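Local coordinates for tungsten-containing formylmethanofuran dehydrogenase 2 subunit C (Methanothermobacter wolfeii, PDB 5T5I), which is a subunit of the tungsten-containing formylmethanofuran dehydrogenase, the enzyme complex that probably catalyses the reductive fixation of carbon dioxide onto methanofuran in methanogenesis, at residues G150-H155 with G169-K174. Numbering follows the deposited sequence.
Sequences GTITVH and GKIIIK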
ATOM      1  N   GLY C 150       2.304  40.722  29.469  1.00 25.23           N
ATOM      2  CA  GLY C 150       2.768  39.872  30.561  1.00 25.00           C
ATOM      3  C   GLY C 150       3.544  38.680  30.045  1.00 28.21           C
ATOM      4  O   GLY C 150       3.603  38.450  28.826  1.00 25.87           O
ATOM      5  N   THR C 151       4.197  37.947  30.966  1.00 25.99           N
ATOM      6  CA  THR C 151       4.964  36.740  30.645  1.00 26.13           C
ATOM      7  C   THR C 151       4.440  35.565  31.474  1.00 29.21           C
ATOM      8  O   THR C 151       4.265  35.694  32.684  1.00 29.41           O
ATOM      9  CB  THR C 151       6.466  36.927  30.905  1.00 30.46           C
ATOM     10  OG1 THR C 151       6.922  38.072  30.186  1.00 32.14           O
ATOM     11  CG2 THR C 151       7.291  35.715  30.468  1.00 27.98           C
ATOM     12  N   ILE C 152       4.217  34.423  30.830  1.00 24.26           N
ATOM     13  CA  ILE C 152       3.813  33.190  31.510  1.00 23.34           C
ATOM     14  C   ILE C 152       4.883  32.161  31.195  1.00 27.57           C
ATOM     15  O   ILE C 152       5.168  31.934  30.020  1.00 27.16           O
ATOM     16  CB  ILE C 152       2.408  32.682  31.073  1.00 24.86           C
ATOM     17  CG1 ILE C 152       1.343  33.787  31.233  1.00 24.59           C
ATOM     18  CG2 ILE C 152       2.028  31.411  31.890  1.00 24.10           C
ATOM     19  CD1 ILE C 152       0.047  33.511  30.531  1.00 26.33           C
ATOM     20  N   THR C 153       5.449  31.526  32.221  1.00 25.17           N
ATOM     21  CA  THR C 153       6.445  30.457  32.072  1.00 25.05           C
ATOM     22  C   THR C 153       5.919  29.204  32.786  1.00 27.98           C
ATOM     23  O   THR C 153       5.591  29.271  33.966  1.00 28.17           O
ATOM     24  CB  THR C 153       7.819  30.861  32.622  1.00 30.55           C
ATOM     25  OG1 THR C 153       8.206  32.104  32.047  1.00 34.84           O
ATOM     26  CG2 THR C 153       8.896  29.812  32.312  1.00 32.17           C
ATOM     27  N   VAL C 154       5.819  28.088  32.068  1.00 24.82           N
ATOM     28  CA  VAL C 154       5.397  26.782  32.607  1.00 23.83           C
ATOM     29  C   VAL C 154       6.622  25.874  32.480  1.00 28.27           C
ATOM     30  O   VAL C 154       7.070  25.637  31.358  1.00 27.62           O
ATOM     31  CB  VAL C 154       4.176  26.213  31.835  1.00 26.39           C
ATOM     32  CG1 VAL C 154       3.798  24.813  32.335  1.00 26.04           C
ATOM     33  CG2 VAL C 154       2.978  27.146  31.935  1.00 25.75           C
ATOM     34  N   HIS C 155       7.164  25.371  33.603  1.00 26.93           N
ATOM     35  CA  HIS C 155       8.371  24.525  33.583  1.00 28.13           C
ATOM     36  C   HIS C 155       8.085  23.085  33.152  1.00 33.07           C
ATOM     37  O   HIS C 155       8.975  22.438  32.613  1.00 32.66           O
ATOM     38  CB  HIS C 155       9.114  24.568  34.920  1.00 29.66           C
ATOM     39  CG  HIS C 155       9.750  25.894  35.195  1.00 33.78           C
ATOM     40  ND1 HIS C 155      11.106  26.010  35.378  1.00 36.19           N
ATOM     41  CD2 HIS C 155       9.200  27.131  35.249  1.00 35.19           C
ATOM     42  CE1 HIS C 155      11.338  27.292  35.596  1.00 35.61           C
ATOM     43  NE2 HIS C 155      10.224  28.007  35.495  1.00 35.28           N
ATOM     44  N   GLY C 169       2.320  39.961  24.613  1.00 25.47           N
ATOM     45  CA  GLY C 169       2.915  39.233  25.720  1.00 24.91           C
ATOM     46  C   GLY C 169       3.738  38.048  25.258  1.00 27.79           C
ATOM     47  O   GLY C 169       4.049  37.906  24.068  1.00 27.11           O
ATOM     48  N   LYS C 170       4.071  37.176  26.197  1.00 23.52           N
ATOM     49  CA  LYS C 170       4.954  36.044  25.923  1.00 22.14           C
ATOM     50  C   LYS C 170       4.589  34.813  26.744  1.00 26.37           C
ATOM     51  O   LYS C 170       4.351  34.924  27.946  1.00 25.49           O
ATOM     52  CB  LYS C 170       6.389  36.469  26.246  1.00 23.01           C
ATOM     53  CG  LYS C 170       7.451  35.443  25.917  1.00 29.61           C
ATOM     54  CD  LYS C 170       8.840  36.063  25.825  1.00 37.70           C
ATOM     55  CE  LYS C 170       9.358  36.629  27.131  1.00 43.29           C
ATOM     56  NZ  LYS C 170      10.673  37.304  26.969  1.00 55.71           N
ATOM     57  N   ILE C 171       4.593  33.635  26.104  1.00 22.99           N
ATOM     58  CA  ILE C 171       4.333  32.359  26.776  1.00 22.25           C
ATOM     59  C   ILE C 171       5.507  31.423  26.486  1.00 26.67           C
ATOM     60  O   ILE C 171       5.837  31.190  25.319  1.00 26.15           O
ATOM     61  CB  ILE C 171       2.994  31.719  26.349  1.00 24.35           C
ATOM     62  CG1 ILE C 171       1.798  32.627  26.713  1.00 23.89           C
ATOM     63  CG2 ILE C 171       2.831  30.312  26.994  1.00 23.86           C
ATOM     64  CD1 ILE C 171       0.458  32.219  26.063  1.00 25.22           C
ATOM     65  N   ILE C 172       6.103  30.853  27.537  1.00 23.31           N
ATOM     66  CA  ILE C 172       7.194  29.890  27.404  1.00 23.40           C
ATOM     67  C   ILE C 172       6.761  28.571  28.060  1.00 27.37           C
ATOM     68  O   ILE C 172       6.432  28.567  29.246  1.00 26.95           O
ATOM     69  CB  ILE C 172       8.519  30.424  28.015  1.00 26.67           C
ATOM     70  CG1 ILE C 172       8.984  31.709  27.288  1.00 28.63           C
ATOM     71  CG2 ILE C 172       9.616  29.342  27.964  1.00 27.01           C
ATOM     72  CD1 ILE C 172      10.089  32.471  27.987  1.00 39.02           C
ATOM     73  N   ILE C 173       6.742  27.470  27.298  1.00 23.78           N
ATOM     74  CA  ILE C 173       6.461  26.125  27.829  1.00 23.38           C
ATOM     75  C   ILE C 173       7.788  25.381  27.743  1.00 26.93           C
ATOM     76  O   ILE C 173       8.289  25.159  26.635  1.00 26.41           O
ATOM     77  CB  ILE C 173       5.344  25.365  27.046  1.00 24.83           C
ATOM     78  CG1 ILE C 173       4.090  26.227  26.827  1.00 24.60           C
ATOM     79  CG2 ILE C 173       4.982  24.030  27.742  1.00 24.27           C
ATOM     80  CD1 ILE C 173       3.404  26.784  28.066  1.00 22.11           C
ATOM     81  N   LYS C 174       8.371  25.016  28.881  1.00 24.18           N
ATOM     82  CA  LYS C 174       9.657  24.310  28.883  1.00 24.36           C
ATOM     83  C   LYS C 174       9.506  22.812  28.529  1.00 29.67           C
ATOM     84  O   LYS C 174      10.450  22.207  28.038  1.00 28.36           O
ATOM     85  CB  LYS C 174      10.402  24.534  30.189  1.00 25.72           C
ATOM     86  CG  LYS C 174      10.707  26.017  30.435  1.00 37.22           C
ATOM     87  CD  LYS C 174      11.634  26.251  31.663  1.00 49.14           C
ATOM     88  CE  LYS C 174      12.739  27.295  31.564  1.00 69.37           C
ATOM     89  NZ  LYS C 174      12.646  28.252  30.415  1.00 78.36           N
TER
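Gly150 and Gly169 lead into neighbouring coils of a right-handed parallel beta-helix, and the pair illustrates how such a fold stacks equivalent residues coil upon coil. Gly150 O takes the N-H of Lys170 at 3.0 Å, opening a ladder of five backbone hydrogen bonds that run between strands only 6° from parallel. Gly169 CA lies 3.3 Å from the same Gly150 O, a closeness that leaves no room for a beta carbon. Thr151 lies alongside Lys170: its methyl CG2 meets Lys170 CE at 4.0 Å, while the lysine chain, bent at chi3 (65°), leads its ammonium away to a salt bridge with Glu236. Ile152 turns inward with Ile171, its CD1 packing at 4.3 Å on Ile171 CG1 in the coil's apolar interior, where Met121, Val136 and Met147 also touch Ile152. Thr153 sits beside Ile172 on the outer face, and the other edge of its strand is hydrogen-bonded to the preceding coil through Ile126 and Ile128. Val154 is again internal; Ile173 curls CD1 back toward it, the methyl reaching Val154 CB at 3.9 Å because chi2 is folded to -58°. Just past the strand ends, His155 gives one ring face to Lys174, while its NE2 is hydrogen-bonded to Glu127 of the preceding coil. An alanine in place of Lys174 stops at CB and would probably leave that imidazole face without its aliphatic cover and Glu193 without its weak, long ion pair. The contact itself is a CH-pi interaction, with Lys174 CD 4.0 Å from the His155 ring centroid and displaced toward ND1.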